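Side-chain contacts in proteasome assembly chaperone family protein (Pyrococcus furiosus, PDB 3VR0), which acts as an archaeal proteasome activator and belongs to the PAC2 family of proteasome assembly chaperones: residues S67-H72 against P113-G118; D108-P113 against V190-L195; K18-V23 against H119-G124. All coordinates share one frame; numbering follows the deposited sequence.

The three contacts gather round the N-terminal part of helix 116-131, their centres about 9 Å (contacts 1 and 2), 10 Å (1 and 3) and 12 Å (2 and 3) apart. Contact 1 fixes the loop 67-72 at the start of the helix, contact 3 ties the N-terminal segment 18-23 to its next turns, and contact 2 joins the loop leading into it, which shares P113 with contact 1, to helix 192-202. S67 OG and T20 OG1, 2.8 Å apart in a probable hydrogen bond, link contacts 1 and 3; these also supply H69 and E121, the two residues of a gold site. All three contacts touch the third subunit.

Contact 1 of 3, residues S67-H72 against P113-G118; sequences SPHFMH and PTDSYG
H69 and D115 meet at about a right angle: the imidazole gives the N-H of ND1 to D115 OD2 over 2.7 Å, with 149° at the hydrogen. The carboxylate receives it on the syn lone pair of OD2, but the two flat groups are not coplanar, their planes standing 47° apart. With CG anti to the backbone N (chi1 179°), the D115 carboxylate lies between H69 and the helix start, and its oxygens divide the work. OD1 accepts from G118 N at 3.0 Å, approached from above the carboxylate plane, while OD2 holds H69 and a water that donates to it and to H69 O. Aspartate suits both roles, being short enough to cap its own helix yet two-pronged. G118 lies over one imidazole face, its CA 3.8 Å from the ring centroid in a CH-pi contact; a beta carbon there would clash with ND1. Y117 brings its ring edge near CE1, while its OH bonds K18 O of the third subunit. An alanine in place of H69 removes the imidazole, which would probably leave D115 OD2 without this N-H donor, uncover G118 CA and weaken gold binding. S67 OG accepts from H69 N at 3.1 Å. The arrangement is a His-carboxylate pair joining an ST turn to an aspartate N-cap, with H69 also binding the gold ion (about 2 Å away) with E121.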
ATOM      1  N   SER C  67      -5.435  15.138  -5.628  1.00 20.37           N
ATOM      2  CA  SER C  67      -4.728  13.873  -5.759  1.00 19.70           C
ATOM      3  C   SER C  67      -5.482  12.696  -5.182  1.00 18.40           C
ATOM      4  O   SER C  67      -5.954  12.757  -4.046  1.00 18.48           O
ATOM      5  CB  SER C  67      -3.413  13.967  -5.001  1.00 18.30           C
ATOM      6  OG  SER C  67      -2.696  12.761  -5.237  1.00 22.84           O
ATOM      7  N   PRO C  68      -5.553  11.610  -5.931  1.00 19.07           N
ATOM      8  CA  PRO C  68      -6.152  10.347  -5.463  1.00 19.47           C
ATOM      9  C   PRO C  68      -5.222   9.649  -4.434  1.00 21.16           C
ATOM     10  O   PRO C  68      -5.622   8.624  -3.875  1.00 21.10           O
ATOM     11  CB  PRO C  68      -6.261   9.503  -6.767  1.00 18.82           C
ATOM     12  CG  PRO C  68      -4.963  10.063  -7.613  1.00 19.02           C
ATOM     13  CD  PRO C  68      -5.147  11.545  -7.365  1.00 19.30           C
ATOM     14  N   HIS C  69      -4.024  10.208  -4.174  1.00 20.46           N
ATOM     15  CA  HIS C  69      -3.129   9.737  -3.099  1.00 21.82           C
ATOM     16  C   HIS C  69      -3.364  10.489  -1.800  1.00 23.56           C
ATOM     17  O   HIS C  69      -2.766  10.128  -0.782  1.00 24.39           O
ATOM     18  CB  HIS C  69      -1.662   9.876  -3.484  1.00 19.95           C
ATOM     19  CG  HIS C  69      -1.286   8.988  -4.627  1.00 23.84           C
ATOM     20  ND1 HIS C  69      -0.940   7.661  -4.454  1.00 17.97           N
ATOM     21  CD2 HIS C  69      -1.255   9.218  -5.968  1.00 22.24           C
ATOM     22  CE1 HIS C  69      -0.699   7.118  -5.635  1.00 24.13           C
ATOM     23  NE2 HIS C  69      -0.875   8.040  -6.570  1.00 23.51           N
ATOM     24  N   PHE C  70      -4.210  11.534  -1.815  1.00 22.84           N
ATOM     25  CA  PHE C  70      -4.528  12.242  -0.574  1.00 22.50           C
ATOM     26  C   PHE C  70      -5.537  11.408   0.205  1.00 23.00           C
ATOM     27  O   PHE C  70      -6.169  10.524  -0.362  1.00 23.28           O
ATOM     28  CB  PHE C  70      -5.151  13.616  -0.871  1.00 21.58           C
ATOM     29  CG  PHE C  70      -4.156  14.669  -1.334  1.00 21.32           C
ATOM     30  CD1 PHE C  70      -2.784  14.499  -1.133  1.00 21.12           C
ATOM     31  CD2 PHE C  70      -4.608  15.858  -1.934  1.00 20.22           C
ATOM     32  CE1 PHE C  70      -1.843  15.517  -1.533  1.00 21.53           C
ATOM     33  CE2 PHE C  70      -3.683  16.870  -2.373  1.00 19.55           C
ATOM     34  CZ  PHE C  70      -2.298  16.688  -2.160  1.00 19.39           C
ATOM     35  N   MET C  71      -5.743  11.698   1.482  1.00 23.65           N
ATOM     36  CA  MET C  71      -6.771  10.975   2.256  1.00 23.76           C
ATOM     37  C   MET C  71      -8.140  11.012   1.543  1.00 24.42           C
ATOM     38  O   MET C  71      -8.546  12.046   0.944  1.00 23.20           O
ATOM     39  CB  MET C  71      -6.858  11.560   3.663  1.00 24.14           C
ATOM     40  CG  MET C  71      -7.924  10.929   4.564  1.00 26.53           C
ATOM     41  SD  MET C  71      -7.678   9.154   4.819  1.00 32.37           S
ATOM     42  CE  MET C  71      -9.274   8.964   5.635  1.00 32.27           C
ATOM     43  N   HIS C  72      -8.838   9.883   1.621  1.00 23.35           N
ATOM     44  CA  HIS C  72     -10.051   9.659   0.878  1.00 22.80           C
ATOM     45  C   HIS C  72     -11.255  10.310   1.553  1.00 22.44           C
ATOM     46  O   HIS C  72     -12.201   9.636   1.967  1.00 21.28           O
ATOM     47  CB  HIS C  72     -10.262   8.148   0.661  1.00 23.05           C
ATOM     48  CG  HIS C  72     -10.166   7.311   1.906  1.00 23.66           C
ATOM     49  ND1 HIS C  72      -8.960   6.848   2.403  1.00 23.12           N
ATOM     50  CD2 HIS C  72     -11.129   6.817   2.732  1.00 21.84           C
ATOM     51  CE1 HIS C  72      -9.186   6.114   3.485  1.00 24.83           C
ATOM     52  NE2 HIS C  72     -10.491   6.082   3.712  1.00 22.30           N
ATOM     53  N   PRO C 113       1.758   9.382   5.467  1.00 29.17           N
ATOM     54  CA  PRO C 113       3.144   8.860   5.635  1.00 29.68           C
ATOM     55  C   PRO C 113       3.344   7.439   5.096  1.00 30.66           C
ATOM     56  O   PRO C 113       4.461   7.024   4.849  1.00 31.30           O
ATOM     57  CB  PRO C 113       3.405   8.961   7.153  1.00 31.79           C
ATOM     58  CG  PRO C 113       2.013   9.212   7.810  1.00 30.86           C
ATOM     59  CD  PRO C 113       1.131   9.814   6.741  1.00 28.82           C
ATOM     60  N   THR C 114       2.267   6.731   4.825  1.00 31.78           N
ATOM     61  CA  THR C 114       2.374   5.355   4.361  1.00 33.19           C
ATOM     62  C   THR C 114       2.501   5.175   2.842  1.00 33.23           C
ATOM     63  O   THR C 114       2.621   4.053   2.393  1.00 34.66           O
ATOM     64  CB  THR C 114       1.146   4.522   4.815  1.00 34.19           C
ATOM     65  OG1 THR C 114      -0.043   5.141   4.322  1.00 35.17           O
ATOM     66  CG2 THR C 114       1.063   4.405   6.362  1.00 33.51           C
ATOM     67  N   ASP C 115       2.498   6.254   2.046  1.00 32.02           N
ATOM     68  CA  ASP C 115       2.441   6.136   0.568  1.00 30.20           C
ATOM     69  C   ASP C 115       3.583   6.956  -0.075  1.00 29.60           C
ATOM     70  O   ASP C 115       3.352   8.096  -0.591  1.00 28.25           O
ATOM     71  CB  ASP C 115       1.046   6.617   0.064  1.00 28.87           C
ATOM     72  CG  ASP C 115       0.881   6.549  -1.465  1.00 29.38           C
ATOM     73  OD1 ASP C 115       1.740   5.979  -2.167  1.00 29.11           O
ATOM     74  OD2 ASP C 115      -0.148   7.046  -1.997  1.00 26.41           O
ATOM     75  N   SER C 116       4.799   6.398  -0.056  1.00 27.70           N
ATOM     76  CA  SER C 116       5.983   7.114  -0.601  1.00 27.18           C
ATOM     77  C   SER C 116       5.849   7.432  -2.068  1.00 26.06           C
ATOM     78  O   SER C 116       6.168   8.540  -2.494  1.00 27.32           O
ATOM     79  CB  SER C 116       7.309   6.361  -0.357  1.00 26.04           C
ATOM     80  OG  SER C 116       7.602   6.385   1.035  1.00 28.66           O
ATOM     81  N   TYR C 117       5.404   6.458  -2.837  1.00 24.14           N
ATOM     82  CA  TYR C 117       5.152   6.649  -4.246  1.00 23.65           C
ATOM     83  C   TYR C 117       4.267   7.904  -4.513  1.00 22.79           C
ATOM     84  O   TYR C 117       4.522   8.650  -5.431  1.00 22.30           O
ATOM     85  CB  TYR C 117       4.481   5.395  -4.876  1.00 22.94           C
ATOM     86  CG  TYR C 117       4.363   5.576  -6.396  1.00 26.02           C
ATOM     87  CD1 TYR C 117       5.439   5.282  -7.211  1.00 26.98           C
ATOM     88  CD2 TYR C 117       3.198   6.125  -7.000  1.00 25.43           C
ATOM     89  CE1 TYR C 117       5.403   5.476  -8.564  1.00 30.48           C
ATOM     90  CE2 TYR C 117       3.142   6.316  -8.426  1.00 27.56           C
ATOM     91  CZ  TYR C 117       4.266   5.999  -9.180  1.00 31.52           C
ATOM     92  OH  TYR C 117       4.322   6.147 -10.564  1.00 32.80           O
ATOM     93  N   GLY C 118       3.216   8.089  -3.725  1.00 21.16           N
ATOM     94  CA  GLY C 118       2.303   9.211  -3.911  1.00 21.24           C
ATOM     95  C   GLY C 118       2.984  10.568  -3.695  1.00 21.63           C
ATOM     96  O   GLY C 118       2.708  11.509  -4.412  1.00 21.68           O
TER
HETATM   97  O   HOH W   1      -2.303   7.426  -0.472  1.00 22.53           O

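Contact 2 of 3, residues D108-P113 against V190-L195; sequences DTQVPP and VGAAGL
Q110 shares a water with V190 and A193: the water accepts from Q110 NE2 and from A193 N, and donates to V190 O at 2.7 Å. The setting is the N-terminus of helix 192-202, where the amides of the first turn have no preceding helical carbonyls to pair with. G191, at the N-cap, offers no side-chain acceptor; Q110 supplies one from the loop 108-113. Its OE1 takes the N-H of A192 at 2.9 Å in an almost straight bond, 170° at the hydrogen, the donor lying somewhat out of the carbonyl plane. Glutamine suits this place because one end both accepts and donates; its NE2 also bonds P40 O, which helps fix which way round the amide is turned. A bound gold ion lies about 3 Å from the Q110 side chain. The reach comes from CG lying beside the backbone N (chi1 -62°) with the chain extended beyond it. T109 OG1 donates to Q110 O at 2.6 Å. V190, just before the helix, pairs in an antiparallel ladder with a strand of the third subunit, so this helix start adjoins the interface. Glycine also suits position 191 for its positive phi of 84° and for its bare alpha carbon: OE1 lies 3.6 Å from G191 CA, and a beta carbon there would run into that oxygen.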
ATOM      1  N   ASP C 108      -4.250  21.835   2.134  1.00 24.72           N
ATOM      2  CA  ASP C 108      -4.776  21.105   3.266  1.00 25.35           C
ATOM      3  C   ASP C 108      -3.785  20.046   3.835  1.00 25.99           C
ATOM      4  O   ASP C 108      -3.819  19.753   5.026  1.00 26.61           O
ATOM      5  CB  ASP C 108      -6.049  20.366   2.855  1.00 25.19           C
ATOM      6  CG  ASP C 108      -7.146  21.291   2.340  1.00 26.63           C
ATOM      7  OD1 ASP C 108      -7.491  22.268   3.022  1.00 28.80           O
ATOM      8  OD2 ASP C 108      -7.712  21.008   1.269  1.00 29.76           O
ATOM      9  N   THR C 109      -2.945  19.436   3.005  1.00 24.53           N
ATOM     10  CA  THR C 109      -2.346  18.180   3.425  1.00 24.99           C
ATOM     11  C   THR C 109      -1.236  17.836   2.501  1.00 25.36           C
ATOM     12  O   THR C 109      -1.084  18.447   1.415  1.00 25.90           O
ATOM     13  CB  THR C 109      -3.383  16.959   3.344  1.00 26.65           C
ATOM     14  OG1 THR C 109      -2.803  15.769   3.915  1.00 28.14           O
ATOM     15  CG2 THR C 109      -3.796  16.638   1.892  1.00 21.80           C
ATOM     16  N   GLN C 110      -0.444  16.867   2.935  1.00 24.09           N
ATOM     17  CA  GLN C 110       0.467  16.181   2.051  1.00 24.19           C
ATOM     18  C   GLN C 110      -0.074  14.763   1.973  1.00 23.29           C
ATOM     19  O   GLN C 110      -1.013  14.405   2.689  1.00 22.53           O
ATOM     20  CB  GLN C 110       1.900  16.188   2.609  1.00 24.47           C
ATOM     21  CG  GLN C 110       2.511  17.586   2.784  1.00 25.50           C
ATOM     22  CD  GLN C 110       4.045  17.585   2.831  1.00 26.01           C
ATOM     23  OE1 GLN C 110       4.719  16.879   2.078  1.00 23.33           O
ATOM     24  NE2 GLN C 110       4.602  18.408   3.716  1.00 25.79           N
ATOM     25  N   VAL C 111       0.529  13.958   1.116  1.00 23.20           N
ATOM     26  CA  VAL C 111       0.159  12.567   0.995  1.00 23.12           C
ATOM     27  C   VAL C 111       0.473  11.895   2.357  1.00 24.45           C
ATOM     28  O   VAL C 111       1.442  12.281   3.019  1.00 24.10           O
ATOM     29  CB  VAL C 111       0.998  11.928  -0.138  1.00 23.45           C
ATOM     30  CG1 VAL C 111       0.962  10.391  -0.070  1.00 20.45           C
ATOM     31  CG2 VAL C 111       0.489  12.427  -1.550  1.00 21.16           C
ATOM     32  N   PRO C 112      -0.337  10.908   2.781  1.00 25.60           N
ATOM     33  CA  PRO C 112      -0.106  10.261   4.079  1.00 26.54           C
ATOM     34  C   PRO C 112       1.285   9.613   4.213  1.00 26.89           C
ATOM     35  O   PRO C 112       1.933   9.363   3.210  1.00 25.67           O
ATOM     36  CB  PRO C 112      -1.250   9.225   4.166  1.00 26.18           C
ATOM     37  CG  PRO C 112      -2.306   9.806   3.283  1.00 26.61           C
ATOM     38  CD  PRO C 112      -1.557  10.385   2.135  1.00 25.38           C
ATOM     39  N   PRO C 113       1.758   9.382   5.467  1.00 29.17           N
ATOM     40  CA  PRO C 113       3.144   8.860   5.635  1.00 29.68           C
ATOM     41  C   PRO C 113       3.344   7.439   5.096  1.00 30.66           C
ATOM     42  O   PRO C 113       4.461   7.024   4.849  1.00 31.30           O
ATOM     43  CB  PRO C 113       3.405   8.961   7.153  1.00 31.79           C
ATOM     44  CG  PRO C 113       2.013   9.212   7.810  1.00 30.86           C
ATOM     45  CD  PRO C 113       1.131   9.814   6.741  1.00 28.82           C
ATOM     46  N   VAL C 190      11.728  15.272   5.283  1.00 24.58           N
ATOM     47  CA  VAL C 190      10.669  14.348   4.882  1.00 25.47           C
ATOM     48  C   VAL C 190       9.540  15.090   4.148  1.00 26.54           C
ATOM     49  O   VAL C 190       9.096  16.131   4.631  1.00 27.54           O
ATOM     50  CB  VAL C 190      10.084  13.625   6.148  1.00 25.88           C
ATOM     51  CG1 VAL C 190       8.801  12.834   5.817  1.00 27.17           C
ATOM     52  CG2 VAL C 190      11.174  12.690   6.826  1.00 24.70           C
ATOM     53  N   GLY C 191       9.049  14.538   3.034  1.00 26.26           N
ATOM     54  CA  GLY C 191       7.912  15.133   2.313  1.00 25.74           C
ATOM     55  C   GLY C 191       8.315  16.255   1.346  1.00 24.46           C
ATOM     56  O   GLY C 191       9.444  16.331   0.958  1.00 23.90           O
ATOM     57  N   ALA C 192       7.377  17.125   0.986  1.00 24.28           N
ATOM     58  CA  ALA C 192       7.587  18.120  -0.080  1.00 24.37           C
ATOM     59  C   ALA C 192       8.721  19.091   0.199  1.00 24.40           C
ATOM     60  O   ALA C 192       9.506  19.398  -0.705  1.00 24.64           O
ATOM     61  CB  ALA C 192       6.297  18.850  -0.395  1.00 25.52           C
ATOM     62  N   ALA C 193       8.895  19.501   1.450  1.00 24.26           N
ATOM     63  CA  ALA C 193      10.066  20.360   1.760  1.00 24.59           C
ATOM     64  C   ALA C 193      11.379  19.758   1.312  1.00 24.91           C
ATOM     65  O   ALA C 193      12.374  20.477   0.995  1.00 25.97           O
ATOM     66  CB  ALA C 193      10.110  20.713   3.225  1.00 25.00           C
ATOM     67  N   GLY C 194      11.416  18.431   1.259  1.00 24.48           N
ATOM     68  CA  GLY C 194      12.592  17.742   0.764  1.00 22.24           C
ATOM     69  C   GLY C 194      12.482  17.312  -0.676  1.00 22.54           C
ATOM     70  O   GLY C 194      13.389  17.571  -1.452  1.00 23.07           O
ATOM     71  N   LEU C 195      11.409  16.594  -1.043  1.00 21.72           N
ATOM     72  CA  LEU C 195      11.326  16.019  -2.406  1.00 20.93           C
ATOM     73  C   LEU C 195      11.353  17.073  -3.522  1.00 20.56           C
ATOM     74  O   LEU C 195      11.960  16.829  -4.582  1.00 18.87           O
ATOM     75  CB  LEU C 195      10.042  15.197  -2.579  1.00 21.42           C
ATOM     76  CG  LEU C 195       9.931  13.869  -1.815  1.00 25.63           C
ATOM     77  CD1 LEU C 195       8.841  13.031  -2.410  1.00 29.13           C
ATOM     78  CD2 LEU C 195      11.318  13.132  -1.817  1.00 24.38           C
TER
HETATM   79  O   HOH W   2       7.652  18.337   3.862  1.00 27.87           O

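Contact 3 of 3, residues K18-V23 against H119-G124; sequences KETTIV and HFEVAG
E121 points CG away from its backbone N (chi1 -151°) and then bends at chi2, while T20 holds OG1 beside its own N (chi1 -60°); the carboxylate therefore finds the threonine's hydroxyl and amide side by side. Both donate to one oxygen, E121 OE1. The hydroxyl bond is short, 2.5 Å from T20 OG1, and arrives nearly along the C-O axis. T20 N gives a longer one of 3.3 Å, coming from the syn side and clearly out of the carboxylate plane. In the mixed sheet of this PAC2-family fold, T20 immediately precedes strand 21-24, outermost of the sheet within this chain, and the paired bonds fasten the start of that strand to helix 116-131. Threonine suits the spot because its hydroxyl serves E121 while both branches lie against the V122 methyl CG2, which is 4.2 Å from T20 CG2. V122 approaches at about a right angle and sets its CG2 3.6 Å from T20 OG1. The other oxygen, E121 OE2, rests against E19 CB at 3.5 Å. E19 OE1 lies 4.7 Å from E121 OE2, not in contact. E121 binds the gold ion with H69, its side chain about 3 Å away.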
ATOM      1  N   LYS C  18      -6.946   9.568 -12.431  1.00 53.65           N
ATOM      2  CA  LYS C  18      -6.190   8.308 -12.279  1.00 51.59           C
ATOM      3  C   LYS C  18      -4.872   8.684 -11.653  1.00 48.68           C
ATOM      4  O   LYS C  18      -4.118   7.836 -11.168  1.00 48.14           O
ATOM      5  CB  LYS C  18      -5.929   7.645 -13.638  1.00 52.66           C
ATOM      6  CG  LYS C  18      -7.201   7.161 -14.353  1.00 56.12           C
ATOM      7  CD  LYS C  18      -6.893   5.991 -15.312  1.00 60.03           C
ATOM      8  CE  LYS C  18      -7.977   5.839 -16.397  1.00 61.61           C
ATOM      9  NZ  LYS C  18      -7.474   5.018 -17.549  1.00 61.30           N
ATOM     10  N   GLU C  19      -4.603   9.987 -11.700  1.00 44.10           N
ATOM     11  CA  GLU C  19      -3.415  10.530 -11.122  1.00 40.42           C
ATOM     12  C   GLU C  19      -3.670  11.944 -10.635  1.00 35.75           C
ATOM     13  O   GLU C  19      -4.710  12.521 -10.878  1.00 34.98           O
ATOM     14  CB  GLU C  19      -2.204  10.408 -12.084  1.00 40.90           C
ATOM     15  CG  GLU C  19      -2.093  11.436 -13.229  1.00 47.09           C
ATOM     16  CD  GLU C  19      -0.778  11.286 -14.070  1.00 54.56           C
ATOM     17  OE1 GLU C  19      -0.470  10.161 -14.545  1.00 56.25           O
ATOM     18  OE2 GLU C  19      -0.052  12.301 -14.243  1.00 56.81           O
ATOM     19  N   THR C  20      -2.708  12.465  -9.913  1.00 31.40           N
ATOM     20  CA  THR C  20      -2.729  13.800  -9.419  1.00 30.12           C
ATOM     21  C   THR C  20      -3.036  14.809 -10.544  1.00 29.68           C
ATOM     22  O   THR C  20      -2.431  14.779 -11.602  1.00 28.90           O
ATOM     23  CB  THR C  20      -1.397  14.062  -8.732  1.00 30.01           C
ATOM     24  OG1 THR C  20      -1.244  13.115  -7.655  1.00 29.22           O
ATOM     25  CG2 THR C  20      -1.317  15.459  -8.177  1.00 28.29           C
ATOM     26  N   THR C  21      -4.005  15.675 -10.300  1.00 29.51           N
ATOM     27  CA  THR C  21      -4.506  16.620 -11.295  1.00 30.06           C
ATOM     28  C   THR C  21      -4.349  18.080 -10.807  1.00 29.40           C
ATOM     29  O   THR C  21      -4.685  18.419  -9.671  1.00 27.59           O
ATOM     30  CB  THR C  21      -6.026  16.327 -11.558  1.00 30.51           C
ATOM     31  OG1 THR C  21      -6.161  14.984 -12.075  1.00 36.16           O
ATOM     32  CG2 THR C  21      -6.630  17.290 -12.620  1.00 34.23           C
ATOM     33  N   ILE C  22      -3.885  18.945 -11.706  1.00 29.30           N
ATOM     34  CA  ILE C  22      -3.871  20.365 -11.475  1.00 28.44           C
ATOM     35  C   ILE C  22      -4.870  21.072 -12.393  1.00 29.19           C
ATOM     36  O   ILE C  22      -4.814  20.915 -13.605  1.00 30.16           O
ATOM     37  CB  ILE C  22      -2.449  20.951 -11.660  1.00 28.64           C
ATOM     38  CG1 ILE C  22      -1.482  20.222 -10.730  1.00 25.81           C
ATOM     39  CG2 ILE C  22      -2.489  22.500 -11.437  1.00 24.11           C
ATOM     40  CD1 ILE C  22      -0.081  20.570 -10.864  1.00 25.28           C
ATOM     41  N   VAL C  23      -5.789  21.808 -11.782  1.00 28.12           N
ATOM     42  CA  VAL C  23      -6.778  22.589 -12.432  1.00 27.98           C
ATOM     43  C   VAL C  23      -6.222  24.027 -12.444  1.00 27.80           C
ATOM     44  O   VAL C  23      -5.905  24.583 -11.372  1.00 25.59           O
ATOM     45  CB  VAL C  23      -8.088  22.583 -11.606  1.00 28.91           C
ATOM     46  CG1 VAL C  23      -9.163  23.409 -12.311  1.00 31.40           C
ATOM     47  CG2 VAL C  23      -8.605  21.146 -11.377  1.00 29.19           C
ATOM     48  N   HIS C 119       3.891  10.645  -2.724  1.00 21.79           N
ATOM     49  CA  HIS C 119       4.721  11.859  -2.484  1.00 21.26           C
ATOM     50  C   HIS C 119       5.527  12.208  -3.722  1.00 21.51           C
ATOM     51  O   HIS C 119       5.518  13.362  -4.124  1.00 20.08           O
ATOM     52  CB  HIS C 119       5.656  11.663  -1.299  1.00 21.21           C
ATOM     53  CG  HIS C 119       4.967  11.698   0.034  1.00 18.75           C
ATOM     54  ND1 HIS C 119       4.907  12.832   0.810  1.00 19.94           N
ATOM     55  CD2 HIS C 119       4.334  10.732   0.740  1.00 18.29           C
ATOM     56  CE1 HIS C 119       4.238  12.578   1.919  1.00 20.49           C
ATOM     57  NE2 HIS C 119       3.884  11.305   1.906  1.00 19.22           N
ATOM     58  N   PHE C 120       6.149  11.205  -4.372  1.00 20.62           N
ATOM     59  CA  PHE C 120       6.963  11.478  -5.524  1.00 21.29           C
ATOM     60  C   PHE C 120       6.086  11.945  -6.675  1.00 21.78           C
ATOM     61  O   PHE C 120       6.483  12.831  -7.421  1.00 21.83           O
ATOM     62  CB  PHE C 120       7.791  10.256  -5.976  1.00 22.00           C
ATOM     63  CG  PHE C 120       8.988   9.975  -5.091  1.00 24.68           C
ATOM     64  CD1 PHE C 120      10.253  10.449  -5.439  1.00 27.12           C
ATOM     65  CD2 PHE C 120       8.838   9.272  -3.898  1.00 25.60           C
ATOM     66  CE1 PHE C 120      11.348  10.209  -4.603  1.00 27.16           C
ATOM     67  CE2 PHE C 120       9.909   9.032  -3.069  1.00 24.80           C
ATOM     68  CZ  PHE C 120      11.168   9.497  -3.420  1.00 24.47           C
ATOM     69  N   GLU C 121       4.926  11.298  -6.859  1.00 21.81           N
ATOM     70  CA  GLU C 121       4.019  11.664  -7.900  1.00 21.87           C
ATOM     71  C   GLU C 121       3.459  13.075  -7.719  1.00 20.76           C
ATOM     72  O   GLU C 121       3.399  13.788  -8.677  1.00 20.38           O
ATOM     73  CB  GLU C 121       2.826  10.731  -7.931  1.00 23.29           C
ATOM     74  CG  GLU C 121       2.311  10.638  -9.305  1.00 31.25           C
ATOM     75  CD  GLU C 121       0.843  10.448  -9.346  1.00 40.22           C
ATOM     76  OE1 GLU C 121       0.129  11.299  -8.779  1.00 43.61           O
ATOM     77  OE2 GLU C 121       0.417   9.451  -9.962  1.00 43.22           O
ATOM     78  N   VAL C 122       3.036  13.450  -6.504  1.00 20.06           N
ATOM     79  CA  VAL C 122       2.533  14.813  -6.265  1.00 19.82           C
ATOM     80  C   VAL C 122       3.676  15.858  -6.489  1.00 21.02           C
ATOM     81  O   VAL C 122       3.508  16.830  -7.249  1.00 21.15           O
ATOM     82  CB  VAL C 122       1.914  14.942  -4.851  1.00 20.12           C
ATOM     83  CG1 VAL C 122       1.685  16.467  -4.454  1.00 17.96           C
ATOM     84  CG2 VAL C 122       0.624  14.136  -4.743  1.00 14.98           C
ATOM     85  N   ALA C 123       4.830  15.657  -5.852  1.00 20.33           N
ATOM     86  CA  ALA C 123       5.995  16.530  -6.061  1.00 21.35           C
ATOM     87  C   ALA C 123       6.400  16.703  -7.541  1.00 21.38           C
ATOM     88  O   ALA C 123       6.740  17.790  -7.993  1.00 21.12           O
ATOM     89  CB  ALA C 123       7.177  15.988  -5.296  1.00 21.51           C
ATOM     90  N   GLY C 124       6.410  15.591  -8.271  1.00 22.00           N
ATOM     91  CA  GLY C 124       6.721  15.578  -9.677  1.00 21.29           C
ATOM     92  C   GLY C 124       5.699  16.407 -10.484  1.00 22.05           C
ATOM     93  O   GLY C 124       6.121  17.193 -11.346  1.00 21.31           O
TER